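Local coordinates for protein ATP-dependent helicase FUN30 (PDB 5GN1) that uses ATP hydrolysis to remodel nucleosomes, promotes DNA end resection at double-strand breaks and is required for heterochromatin organization, at residues A[196-201]-A[225-230]; A[213-218]-A[256-261]; A[217-222]-A[229-234]; A[246-249]-A[253-256]. All coordinates share one frame; numbering follows the deposited sequence. Where two conformers were deposited one is given.

Contact 1: residues A[196-201]-A[225-230]; sequences TIIVDK and LDYKFL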
loop_
_atom_site.group_PDB
_atom_site.type_symbol
_atom_site.label_atom_id
_atom_site.label_comp_id
_atom_site.label_asym_id
_atom_site.label_seq_id
_atom_site.Cartn_x
_atom_site.Cartn_y
_atom_site.Cartn_z
ATOM N N THR A 196 -1.458 -18.521 -11.085
ATOM C CA THR A 196 -2.418 -18.824 -12.141
ATOM C C THR A 196 -2.100 -18.055 -13.420
ATOM O O THR A 196 -2.032 -18.641 -14.504
ATOM C CB THR A 196 -3.833 -18.500 -11.667
ATOM O OG1 THR A 196 -4.163 -19.336 -10.551
ATOM C CG2 THR A 196 -4.821 -18.732 -12.790
ATOM N N ILE A 197 -1.905 -16.736 -13.312
ATOM C CA ILE A 197 -1.729 -15.893 -14.496
ATOM C C ILE A 197 -0.427 -16.229 -15.206
ATOM O O ILE A 197 -0.378 -16.364 -16.439
ATOM C CB ILE A 197 -1.758 -14.402 -14.095
ATOM C CG1 ILE A 197 -3.144 -13.981 -13.613
ATOM C CG2 ILE A 197 -1.262 -13.504 -15.243
ATOM C CD1 ILE A 197 -3.136 -12.606 -12.956
ATOM N N ILE A 198 0.654 -16.344 -14.446
ATOM C CA ILE A 198 1.991 -16.377 -15.027
ATOM C C ILE A 198 2.432 -17.802 -15.340
ATOM O O ILE A 198 2.968 -18.068 -16.416
ATOM C CB ILE A 198 2.990 -15.660 -14.095
ATOM C CG1 ILE A 198 2.596 -14.191 -13.932
ATOM C CG2 ILE A 198 4.408 -15.742 -14.657
ATOM C CD1 ILE A 198 3.362 -13.479 -12.833
ATOM N N VAL A 199 2.202 -18.743 -14.427
ATOM C CA VAL A 199 2.639 -20.115 -14.658
ATOM C C VAL A 199 1.599 -20.889 -15.460
ATOM O O VAL A 199 1.925 -21.510 -16.475
ATOM C CB VAL A 199 2.958 -20.810 -13.321
ATOM C CG1 VAL A 199 3.599 -22.175 -13.565
ATOM C CG2 VAL A 199 3.883 -19.945 -12.486
ATOM N N ASP A 200 0.331 -20.842 -15.042
ATOM C CA ASP A 200 -0.689 -21.659 -15.699
ATOM C C ASP A 200 -1.193 -21.029 -17.000
ATOM O O ASP A 200 -1.339 -21.721 -18.011
ATOM C CB ASP A 200 -1.849 -21.913 -14.738
ATOM C CG ASP A 200 -1.417 -22.653 -13.483
ATOM O OD1 ASP A 200 -0.330 -23.270 -13.495
ATOM O OD2 ASP A 200 -2.168 -22.626 -12.484
ATOM N N LYS A 201 -1.465 -19.725 -17.003
ATOM C CA LYS A 201 -1.965 -19.052 -18.194
ATOM C C LYS A 201 -0.862 -18.508 -19.087
ATOM O O LYS A 201 -1.136 -18.189 -20.242
ATOM C CB LYS A 201 -2.914 -17.902 -17.806
ATOM C CG LYS A 201 -4.216 -18.340 -17.177
ATOM C CD LYS A 201 -5.104 -17.137 -16.869
ATOM C CE LYS A 201 -6.431 -17.571 -16.255
ATOM N NZ LYS A 201 -7.317 -16.407 -15.986
ATOM N N LEU A 225 9.485 -14.187 -5.177
ATOM C CA LEU A 225 8.694 -15.123 -5.969
ATOM C C LEU A 225 9.329 -15.414 -7.324
ATOM O O LEU A 225 8.759 -16.183 -8.108
ATOM C CB LEU A 225 7.267 -14.585 -6.167
ATOM C CG LEU A 225 6.331 -14.513 -4.944
ATOM C CD1 LEU A 225 5.041 -13.756 -5.278
ATOM C CD2 LEU A 225 5.995 -15.916 -4.384
ATOM N N ASP A 226 10.473 -14.792 -7.607
ATOM C CA ASP A 226 11.248 -15.016 -8.823
ATOM C C ASP A 226 10.493 -14.573 -10.079
ATOM O O ASP A 226 10.663 -15.155 -11.153
ATOM C CB ASP A 226 11.677 -16.486 -8.937
ATOM C CG ASP A 226 12.851 -16.680 -9.879
ATOM O OD1 ASP A 226 13.680 -15.747 -9.994
ATOM O OD2 ASP A 226 12.937 -17.762 -10.507
ATOM N N TYR A 227 9.667 -13.534 -9.965
ATOM C CA TYR A 227 9.005 -12.924 -11.117
ATOM C C TYR A 227 9.705 -11.615 -11.458
ATOM O O TYR A 227 9.759 -10.707 -10.621
ATOM C CB TYR A 227 7.529 -12.644 -10.832
ATOM C CG TYR A 227 6.642 -13.839 -10.544
ATOM C CD1 TYR A 227 6.692 -14.990 -11.315
ATOM C CD2 TYR A 227 5.718 -13.789 -9.508
ATOM C CE1 TYR A 227 5.847 -16.078 -11.040
ATOM C CE2 TYR A 227 4.878 -14.847 -9.238
ATOM C CZ TYR A 227 4.947 -15.993 -9.997
ATOM O OH TYR A 227 4.094 -17.036 -9.680
ATOM N N LYS A 228 10.199 -11.497 -12.688
ATOM C CA LYS A 228 10.696 -10.206 -13.159
ATOM C C LYS A 228 9.557 -9.196 -13.268
ATOM O O LYS A 228 8.412 -9.543 -13.570
ATOM C CB LYS A 228 11.387 -10.339 -14.526
ATOM C CG LYS A 228 12.622 -11.239 -14.554
ATOM C CD LYS A 228 13.142 -11.404 -16.003
ATOM C CE LYS A 228 14.139 -12.556 -16.144
ATOM N NZ LYS A 228 14.514 -12.825 -17.590
ATOM N N PHE A 229 9.882 -7.925 -13.035
ATOM C CA PHE A 229 8.866 -6.886 -13.055
ATOM C C PHE A 229 9.498 -5.572 -13.493
ATOM O O PHE A 229 10.718 -5.402 -13.454
ATOM C CB PHE A 229 8.201 -6.728 -11.673
ATOM C CG PHE A 229 9.132 -6.177 -10.621
ATOM C CD1 PHE A 229 9.952 -7.029 -9.890
ATOM C CD2 PHE A 229 9.208 -4.809 -10.394
ATOM C CE1 PHE A 229 10.836 -6.528 -8.955
ATOM C CE2 PHE A 229 10.084 -4.292 -9.450
ATOM C CZ PHE A 229 10.907 -5.150 -8.737
ATOM N N LEU A 230 8.647 -4.642 -13.921
ATOM C CA LEU A 230 8.997 -3.245 -14.125
ATOM C C LEU A 230 8.047 -2.390 -13.307
ATOM O O LEU A 230 6.987 -2.857 -12.862
ATOM C CB LEU A 230 8.913 -2.841 -15.604
ATOM C CG LEU A 230 9.822 -3.622 -16.556
ATOM C CD1 LEU A 230 9.244 -3.602 -17.977
ATOM C CD2 LEU A 230 11.248 -3.058 -16.533
#

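Contact 2: residues A[213-218]-A[256-261]; sequences QVLDIL and IFILST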
loop_
_atom_site.group_PDB
_atom_site.type_symbol
_atom_site.label_atom_id
_atom_site.label_comp_id
_atom_site.label_asym_id
_atom_site.label_seq_id
_atom_site.Cartn_x
_atom_site.Cartn_y
_atom_site.Cartn_z
ATOM N N GLN A 213 4.284 3.177 -1.012
ATOM C CA GLN A 213 4.873 2.293 -0.004
ATOM C C GLN A 213 4.535 0.831 -0.268
ATOM O O GLN A 213 5.347 -0.067 0.007
ATOM C CB GLN A 213 4.381 2.679 1.386
ATOM C CG GLN A 213 4.860 4.005 1.936
ATOM C CD GLN A 213 4.128 4.344 3.231
ATOM O OE1 GLN A 213 2.914 4.583 3.231
ATOM N NE2 GLN A 213 4.855 4.349 4.334
ATOM N N VAL A 214 3.322 0.567 -0.751
ATOM C CA VAL A 214 2.970 -0.796 -1.139
ATOM C C VAL A 214 3.796 -1.247 -2.340
ATOM O O VAL A 214 4.277 -2.383 -2.372
ATOM C CB VAL A 214 1.455 -0.905 -1.401
ATOM C CG1 VAL A 214 1.113 -2.206 -2.159
ATOM C CG2 VAL A 214 0.681 -0.822 -0.079
ATOM N N LEU A 215 3.984 -0.371 -3.339
ATOM C CA LEU A 215 4.828 -0.724 -4.486
ATOM C C LEU A 215 6.247 -1.098 -4.050
ATOM O O LEU A 215 6.835 -2.065 -4.561
ATOM C CB LEU A 215 4.865 0.432 -5.490
ATOM C CG LEU A 215 3.513 0.723 -6.167
ATOM C CD1 LEU A 215 3.611 1.855 -7.156
ATOM C CD2 LEU A 215 2.976 -0.539 -6.864
ATOM N N ASP A 216 6.814 -0.343 -3.105
ATOM C CA ASP A 216 8.130 -0.682 -2.565
ATOM C C ASP A 216 8.134 -2.075 -1.951
ATOM O O ASP A 216 9.079 -2.854 -2.147
ATOM C CB ASP A 216 8.554 0.362 -1.516
ATOM C CG ASP A 216 8.629 1.791 -2.076
ATOM O OD1 ASP A 216 8.754 1.963 -3.309
ATOM O OD2 ASP A 216 8.589 2.755 -1.273
ATOM N N ILE A 217 7.098 -2.408 -1.185
ATOM C CA ILE A 217 7.063 -3.730 -0.566
ATOM C C ILE A 217 6.939 -4.804 -1.632
ATOM O O ILE A 217 7.563 -5.870 -1.540
ATOM C CB ILE A 217 5.914 -3.828 0.449
ATOM C CG1 ILE A 217 6.154 -2.882 1.624
ATOM C CG2 ILE A 217 5.792 -5.255 0.946
ATOM C CD1 ILE A 217 4.917 -2.706 2.522
ATOM N N LEU A 218 6.106 -4.550 -2.643
ATOM C CA LEU A 218 5.878 -5.545 -3.688
ATOM C C LEU A 218 7.152 -5.864 -4.443
ATOM O O LEU A 218 7.303 -6.982 -4.944
ATOM C CB LEU A 218 4.797 -5.058 -4.660
ATOM C CG LEU A 218 3.348 -5.129 -4.198
ATOM C CD1 LEU A 218 2.408 -4.551 -5.255
ATOM C CD2 LEU A 218 2.967 -6.570 -3.873
ATOM N N ILE A 256 5.298 -8.927 -15.251
ATOM C CA ILE A 256 4.613 -8.037 -14.310
ATOM C C ILE A 256 5.054 -6.598 -14.517
ATOM O O ILE A 256 6.254 -6.313 -14.603
ATOM C CB ILE A 256 4.870 -8.436 -12.848
ATOM C CG1 ILE A 256 4.363 -9.845 -12.585
ATOM C CG2 ILE A 256 4.182 -7.443 -11.889
ATOM C CD1 ILE A 256 4.618 -10.296 -11.169
ATOM N N PHE A 257 4.077 -5.692 -14.551
ATOM C CA PHE A 257 4.280 -4.247 -14.491
ATOM C C PHE A 257 3.532 -3.746 -13.260
ATOM O O PHE A 257 2.318 -3.946 -13.156
ATOM C CB PHE A 257 3.737 -3.570 -15.752
ATOM C CG PHE A 257 4.538 -2.383 -16.214
ATOM C CD1 PHE A 257 5.075 -1.494 -15.310
ATOM C CD2 PHE A 257 4.763 -2.168 -17.568
ATOM C CE1 PHE A 257 5.817 -0.391 -15.756
ATOM C CE2 PHE A 257 5.497 -1.073 -18.008
ATOM C CZ PHE A 257 6.024 -0.191 -17.095
ATOM N N ILE A 258 4.243 -3.119 -12.316
ATOM C CA ILE A 258 3.598 -2.544 -11.142
ATOM C C ILE A 258 3.541 -1.030 -11.315
ATOM O O ILE A 258 4.513 -0.405 -11.762
ATOM C CB ILE A 258 4.298 -2.956 -9.826
ATOM C CG1 ILE A 258 5.666 -2.284 -9.665
ATOM C CG2 ILE A 258 4.411 -4.487 -9.712
ATOM C CD1 ILE A 258 6.340 -2.644 -8.338
ATOM N N LEU A 259 2.377 -0.444 -11.011
ATOM C CA LEU A 259 2.107 0.962 -11.298
ATOM C C LEU A 259 1.297 1.582 -10.177
ATOM O O LEU A 259 0.566 0.888 -9.461
ATOM C CB LEU A 259 1.296 1.171 -12.596
ATOM C CG LEU A 259 1.792 0.557 -13.903
ATOM C CD1 LEU A 259 1.015 -0.700 -14.198
ATOM C CD2 LEU A 259 1.626 1.571 -15.049
ATOM N N SER A 260 1.417 2.901 -10.035
ATOM C CA SER A 260 0.459 3.623 -9.210
ATOM C C SER A 260 -0.861 3.738 -9.965
ATOM O O SER A 260 -0.892 3.844 -11.193
ATOM C CB SER A 260 0.976 5.014 -8.834
ATOM O OG SER A 260 1.362 5.747 -9.979
ATOM N N THR A 261 -1.962 3.689 -9.214
ATOM C CA THR A 261 -3.281 3.809 -9.825
ATOM C C THR A 261 -3.409 5.104 -10.619
ATOM O O THR A 261 -4.064 5.125 -11.665
ATOM C CB THR A 261 -4.342 3.697 -8.739
ATOM O OG1 THR A 261 -4.205 2.414 -8.123
ATOM C CG2 THR A 261 -5.740 3.827 -9.305
#

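Contact 3: residues A[217-222]-A[229-234]; sequences ILEMVL and FLRLDG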
loop_
_atom_site.group_PDB
_atom_site.type_symbol
_atom_site.label_atom_id
_atom_site.label_comp_id
_atom_site.label_asym_id
_atom_site.label_seq_id
_atom_site.Cartn_x
_atom_site.Cartn_y
_atom_site.Cartn_z
ATOM N N ILE A 217 7.098 -2.408 -1.185
ATOM C CA ILE A 217 7.063 -3.730 -0.566
ATOM C C ILE A 217 6.939 -4.804 -1.632
ATOM O O ILE A 217 7.563 -5.870 -1.540
ATOM C CB ILE A 217 5.914 -3.828 0.449
ATOM C CG1 ILE A 217 6.154 -2.882 1.624
ATOM C CG2 ILE A 217 5.792 -5.255 0.946
ATOM C CD1 ILE A 217 4.917 -2.706 2.522
ATOM N N LEU A 218 6.106 -4.550 -2.643
ATOM C CA LEU A 218 5.878 -5.545 -3.688
ATOM C C LEU A 218 7.152 -5.864 -4.443
ATOM O O LEU A 218 7.303 -6.982 -4.944
ATOM C CB LEU A 218 4.797 -5.058 -4.660
ATOM C CG LEU A 218 3.348 -5.129 -4.198
ATOM C CD1 LEU A 218 2.408 -4.551 -5.255
ATOM C CD2 LEU A 218 2.967 -6.570 -3.873
ATOM N N GLU A 219 8.085 -4.911 -4.534
ATOM C CA GLU A 219 9.329 -5.201 -5.237
ATOM C C GLU A 219 10.077 -6.351 -4.565
ATOM O O GLU A 219 10.611 -7.236 -5.242
ATOM C CB GLU A 219 10.190 -3.939 -5.321
ATOM C CG GLU A 219 9.601 -2.852 -6.232
ATOM C CD GLU A 219 10.619 -1.748 -6.526
ATOM O OE1 GLU A 219 11.801 -1.953 -6.213
ATOM O OE2 GLU A 219 10.253 -0.683 -7.061
ATOM N N MET A 220 10.080 -6.389 -3.226
ATOM C CA MET A 220 10.734 -7.500 -2.537
ATOM C C MET A 220 9.925 -8.783 -2.655
ATOM O O MET A 220 10.502 -9.866 -2.810
ATOM C CB MET A 220 10.975 -7.156 -1.069
ATOM C CG MET A 220 11.923 -5.995 -0.874
ATOM S SD MET A 220 12.617 -6.041 0.791
ATOM C CE MET A 220 13.653 -7.500 0.666
ATOM N N VAL A 221 8.594 -8.677 -2.581
ATOM C CA VAL A 221 7.721 -9.838 -2.778
ATOM C C VAL A 221 7.990 -10.488 -4.133
ATOM O O VAL A 221 8.173 -11.709 -4.235
ATOM C CB VAL A 221 6.242 -9.419 -2.640
ATOM C CG1 VAL A 221 5.291 -10.555 -3.060
ATOM C CG2 VAL A 221 5.921 -8.956 -1.217
ATOM N N LEU A 222 8.003 -9.682 -5.202
ATOM C CA LEU A 222 8.132 -10.262 -6.537
ATOM C C LEU A 222 9.506 -10.894 -6.731
ATOM O O LEU A 222 9.617 -11.946 -7.375
ATOM C CB LEU A 222 7.832 -9.202 -7.610
ATOM C CG LEU A 222 6.387 -8.658 -7.557
ATOM C CD1 LEU A 222 6.086 -7.621 -8.646
ATOM C CD2 LEU A 222 5.366 -9.800 -7.613
ATOM N N PHE A 229 9.882 -7.925 -13.035
ATOM C CA PHE A 229 8.866 -6.886 -13.055
ATOM C C PHE A 229 9.498 -5.572 -13.493
ATOM O O PHE A 229 10.718 -5.402 -13.454
ATOM C CB PHE A 229 8.201 -6.728 -11.673
ATOM C CG PHE A 229 9.132 -6.177 -10.621
ATOM C CD1 PHE A 229 9.952 -7.029 -9.890
ATOM C CD2 PHE A 229 9.208 -4.809 -10.394
ATOM C CE1 PHE A 229 10.836 -6.528 -8.955
ATOM C CE2 PHE A 229 10.084 -4.292 -9.450
ATOM C CZ PHE A 229 10.907 -5.150 -8.737
ATOM N N LEU A 230 8.647 -4.642 -13.921
ATOM C CA LEU A 230 8.997 -3.245 -14.125
ATOM C C LEU A 230 8.047 -2.390 -13.307
ATOM O O LEU A 230 6.987 -2.857 -12.862
ATOM C CB LEU A 230 8.913 -2.841 -15.604
ATOM C CG LEU A 230 9.822 -3.622 -16.556
ATOM C CD1 LEU A 230 9.244 -3.602 -17.977
ATOM C CD2 LEU A 230 11.248 -3.058 -16.533
ATOM N N ARG A 231 8.420 -1.126 -13.128
ATOM C CA ARG A 231 7.644 -0.225 -12.288
ATOM C C ARG A 231 7.554 1.158 -12.913
ATOM O O ARG A 231 8.528 1.655 -13.480
ATOM C CB ARG A 231 8.265 -0.126 -10.888
ATOM C CG ARG A 231 7.773 1.057 -10.060
ATOM C CD ARG A 231 8.251 0.931 -8.628
ATOM N NE ARG A 231 7.753 2.010 -7.778
ATOM C CZ ARG A 231 7.897 2.026 -6.455
ATOM N NH1 ARG A 231 8.517 1.019 -5.856
ATOM N NH2 ARG A 231 7.439 3.045 -5.740
ATOM N N LEU A 232 6.376 1.773 -12.802
ATOM C CA LEU A 232 6.125 3.114 -13.317
ATOM C C LEU A 232 5.117 3.778 -12.396
ATOM O O LEU A 232 3.991 3.287 -12.258
ATOM C CB LEU A 232 5.594 3.079 -14.768
ATOM C CG LEU A 232 5.445 4.385 -15.577
ATOM C CD1 LEU A 232 5.257 4.048 -17.041
ATOM C CD2 LEU A 232 4.284 5.277 -15.111
ATOM N N ASP A 233 5.502 4.896 -11.784
ATOM C CA ASP A 233 4.606 5.595 -10.871
ATOM C C ASP A 233 4.689 7.091 -11.159
ATOM O O ASP A 233 5.268 7.525 -12.159
ATOM C CB ASP A 233 4.932 5.226 -9.411
ATOM C CG ASP A 233 6.388 5.489 -9.022
ATOM O OD1 ASP A 233 6.976 6.482 -9.480
ATOM O OD2 ASP A 233 6.958 4.690 -8.250
ATOM N N GLY A 234 4.097 7.896 -10.278
ATOM C CA GLY A 234 4.102 9.333 -10.500
ATOM C C GLY A 234 5.461 9.986 -10.364
ATOM O O GLY A 234 5.622 11.139 -10.783
#

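Contact 4: residues A[246-249]-A[253-256]; sequences DKFY and DIPI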
loop_
_atom_site.group_PDB
_atom_site.type_symbol
_atom_site.label_atom_id
_atom_site.label_comp_id
_atom_site.label_asym_id
_atom_site.label_seq_id
_atom_site.Cartn_x
_atom_site.Cartn_y
_atom_site.Cartn_z
ATOM N N ASP A 246 8.398 -0.039 -23.463
ATOM C CA ASP A 246 8.967 -0.828 -24.541
ATOM C C ASP A 246 9.550 -2.094 -23.973
ATOM O O ASP A 246 9.362 -3.170 -24.540
ATOM C CB ASP A 246 10.067 -0.074 -25.263
ATOM C CG ASP A 246 9.541 0.979 -26.148
ATOM O OD1 ASP A 246 8.335 0.952 -26.472
ATOM O OD2 ASP A 246 10.327 1.864 -26.545
ATOM N N LYS A 247 10.267 -1.988 -22.859
ATOM C CA LYS A 247 10.811 -3.225 -22.335
ATOM C C LYS A 247 9.724 -4.254 -22.039
ATOM O O LYS A 247 9.911 -5.453 -22.246
ATOM C CB LYS A 247 11.587 -2.905 -21.092
ATOM C CG LYS A 247 12.888 -3.617 -20.889
ATOM C CD LYS A 247 13.687 -2.805 -19.895
ATOM C CE LYS A 247 14.869 -3.559 -19.312
ATOM N NZ LYS A 247 15.511 -2.732 -18.251
ATOM N N PHE A 248 8.585 -3.775 -21.555
ATOM C CA PHE A 248 7.468 -4.646 -21.208
ATOM C C PHE A 248 6.942 -5.367 -22.444
ATOM O O PHE A 248 6.619 -6.553 -22.392
ATOM C CB PHE A 248 6.346 -3.842 -20.549
ATOM C CG PHE A 248 5.345 -4.687 -19.814
ATOM C CD1 PHE A 248 5.762 -5.645 -18.904
ATOM C CD2 PHE A 248 3.988 -4.526 -20.034
ATOM C CE1 PHE A 248 4.845 -6.424 -18.226
ATOM C CE2 PHE A 248 3.064 -5.303 -19.360
ATOM C CZ PHE A 248 3.493 -6.254 -18.454
ATOM N N TYR A 249 6.860 -4.642 -23.554
ATOM C CA TYR A 249 6.376 -5.211 -24.808
ATOM C C TYR A 249 7.379 -6.177 -25.418
ATOM O O TYR A 249 6.986 -7.178 -26.022
ATOM C CB TYR A 249 6.072 -4.098 -25.814
ATOM C CG TYR A 249 4.698 -3.501 -25.683
ATOM C CD1 TYR A 249 3.617 -4.054 -26.354
ATOM C CD2 TYR A 249 4.481 -2.377 -24.886
ATOM C CE1 TYR A 249 2.347 -3.500 -26.240
ATOM C CE2 TYR A 249 3.227 -1.825 -24.753
ATOM C CZ TYR A 249 2.160 -2.378 -25.436
ATOM O OH TYR A 249 0.907 -1.798 -25.313
ATOM N N ASP A 253 9.756 -12.485 -21.088
ATOM C CA ASP A 253 10.081 -13.053 -19.787
ATOM C C ASP A 253 9.883 -12.071 -18.633
ATOM O O ASP A 253 10.331 -12.359 -17.515
ATOM C CB ASP A 253 11.526 -13.563 -19.788
ATOM C CG ASP A 253 11.798 -14.572 -18.679
ATOM O OD1 ASP A 253 10.920 -15.425 -18.405
ATOM O OD2 ASP A 253 12.907 -14.516 -18.093
ATOM N N ILE A 254 9.256 -10.918 -18.874
ATOM C CA ILE A 254 8.912 -9.987 -17.800
ATOM C C ILE A 254 7.399 -10.011 -17.640
ATOM O O ILE A 254 6.688 -9.333 -18.395
ATOM C CB ILE A 254 9.395 -8.557 -18.078
ATOM C CG1 ILE A 254 10.893 -8.527 -18.376
ATOM C CG2 ILE A 254 9.120 -7.654 -16.865
ATOM C CD1 ILE A 254 11.458 -7.095 -18.484
ATOM N N PRO A 255 6.859 -10.763 -16.680
ATOM C CA PRO A 255 5.404 -10.951 -16.652
ATOM C C PRO A 255 4.638 -9.808 -16.009
ATOM O O PRO A 255 3.420 -9.720 -16.221
ATOM C CB PRO A 255 5.239 -12.253 -15.855
ATOM C CG PRO A 255 6.450 -12.256 -14.925
ATOM C CD PRO A 255 7.562 -11.683 -15.768
ATOM N N ILE A 256 5.298 -8.927 -15.251
ATOM C CA ILE A 256 4.613 -8.037 -14.310
ATOM C C ILE A 256 5.054 -6.598 -14.517
ATOM O O ILE A 256 6.254 -6.313 -14.603
ATOM C CB ILE A 256 4.870 -8.436 -12.848
ATOM C CG1 ILE A 256 4.363 -9.845 -12.585
ATOM C CG2 ILE A 256 4.182 -7.443 -11.889
ATOM C CD1 ILE A 256 4.618 -10.296 -11.169
#

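Contact 1: residues A[196-201]-A[225-230]
The 2.8 Å bond from Lys201 N to Thr196 O closes a wide, pi-type turn in the C-terminal part of helix 185-200, the turn from which Ile198 and Val199 meet Tyr227. Across the contact itself there is no hydrogen bond; a methyl group on an aromatic face does the work. Ile198 CD1 stands 3.8 Å from the centroid of the Tyr227 ring and only 4° off its normal, a CH-pi contact centred on the face. With chi1 at -62°, CG1 of Ile198 lies beside the backbone N while CG2 is swung opposite it, and both branches reach the ring: CG2 comes within 3.9 Å of Tyr227 CE1. Val199 is more peripheral, its CG2 lying 4.0 Å from Tyr227 OH where the two side chains cross at about a right angle. In this C-terminal RecA-like lobe of the ATPase, the contact joins this part of helix 185-200 to the turn that leads from helix 212-224 into the edge strand 229-232. That turn is a Schellman motif: Asp226 takes positive phi (65°), and Tyr227 N reaches back to Leu222 O, a probable hydrogen bond. The same turn sets Leu225 O 3.9 Å above the centre of the other Tyr227 face, so the ring is sandwiched between a carbonyl and a methyl. Leu194 and Lys195 of helix 185-200 also touch Tyr227, and Ile198 continues onto Pro255 and Ile256.

Contact 2: residues A[213-218]-A[256-261]
Leu215 drives both of its methyl groups against strand 256-260, and the tight part of this contact is the fit of that one fork on the strand's main chain. CD1 sits at the peptide link between Leu259 and Ser260, 3.8 Å from Leu259 C and equally far from Ser260 N. CD2, the other prong, lies 3.8 Å from Leu259 O and 4.0 Å from Ile258 CB. Ile258 answers from the strand: its side chain runs alongside that of Leu215, pointing the other way, and its CD1 ends 3.9 Å from Leu215 O. That reach depends on chi1 of 71°, which tucks Ile258 CG1 between the backbone N and the carbonyl carbon, the crowded position. The setting is the alpha/beta sandwich of a RecA-like lobe, where helix 212-224 lies on one face of the parallel sheet. The two short segments run nearly antiparallel at 163°, with their axes 9.1 Å apart at closest. Packing slackens one helical turn on from Leu215: Leu218 also faces the strand, yet its CB comes no nearer than 4.7 Å to Ile258 CD1, and its side chain packs instead on Ile187 and Leu190 of helix 185-200. Towards solvent the helix turns polar, and partly exposed Gln213 and Asp216 touch nothing on this strand. Phe257 belongs to the other face of the sheet, where it packs on Leu206 and Leu232 of the two flanking strands.

Contact 3: residues A[217-222]-A[229-234]
Glu219 and Arg231 make the one salt bridge between helix 217-222 and strand 229-232: Arg231 NH1 donates to Glu219 OE2 at 2.7 Å, with an angle of 150° at the hydrogen. The carboxylate and guanidinium planes stand 87° apart, and OE2 is approached from above its carboxylate plane. Arg231 grips Asp233 side-on, NE at 2.8 Å and NH2 at 3.0 Å, both from OD2. Its chain runs extended from CG to NE, which carries the guanidinium out to these acids; Asp216 OD1 adds a further salt bridge at NH1. The apolar part centres on Phe229. The Glu219 side chain crosses that of Phe229 at about a right angle, its CG 3.6 Å from Phe229 CE2, while Leu222 packs on the near end of the ring, Leu222 CB 3.8 Å from Phe229 CD1 and Leu222 CD1 3.8 Å from Phe229 CB. This pairs helix 212-224 with the edge strand that follows it in the RecA-like fold, their segments nearly antiparallel at 171°. A leucine in place of Arg231 would probably leave Glu219, Asp216 and Asp233 without their shared positive mate and facing one another as like charges. Three carboxylates round one guanidinium should favour its charged form and help to fix its rotation.

Contact 4: residues A[246-249]-A[253-256]
Phe248 puts its CE1 corner against the main chain of 254-256, where a RecA-type beta-alpha-beta unit turns from helix 241-250 into strand 256-260. CE1 lies 3.4 Å from Ile254 O and 3.7 Å from Ile256 C. Pro255 C approaches at the edge of the ring, near its plane, 4.1 Å from CE1, and Ile256 N lies in that plane too. The CE1 corner thus sits in the bend of the loop. Its CG is turned away from the backbone N, chi1 -163°, which sends the ring from the helix towards the loop. Ile254 adds an apolar touch on each of two neighbouring residues: its CG2 is 4.4 Å from Phe248 CD1, and its CD1 is 4.5 Å from Lys247 CG on the solvent-exposed side of the helix. The next shell holds the ring from other directions. Phe257 meets it edge-to-face, Leu206 and Leu230 pack on it from the two neighbouring strands, and Cys272 and Ala273 touch it from a further loop. Leu230 also touches Lys247 and Ile254. With Phe248 cut back to an alanine, a gap is likely to open between helix 241-250 and the loop, and Lys204 would probably lose its cation-pi partner. Lys204 does more than face the ring: its NZ is hydrogen-bonded both to Phe248 O at the helix and to Ile254 O in the loop, tying the two segments together through one ammonium group.

How the contacts relate
All four contacts lie around neighbouring strands 229-232 and 256-260. Leu230 joins these by probable hydrogen bonds, its N 3.0 Å from Ile256 O and its O 2.8 Å from Ile258 N. Contacts 2 and 3, with centres about 4 Å apart, are successive turns of helix 212-224 on one sheet face; what ties them is Asp216 OD1 of contact 2, 2.7 Å from Arg231 NH1 of contact 3. Contact 1 lies where that helix hands over to the edge strand, its centre about 13 Å from that of contact 3. Contact 4 brings helix 241-250 to the opposite face, Phe248 packing on Phe257. Together they form packing within one RecA-like lobe.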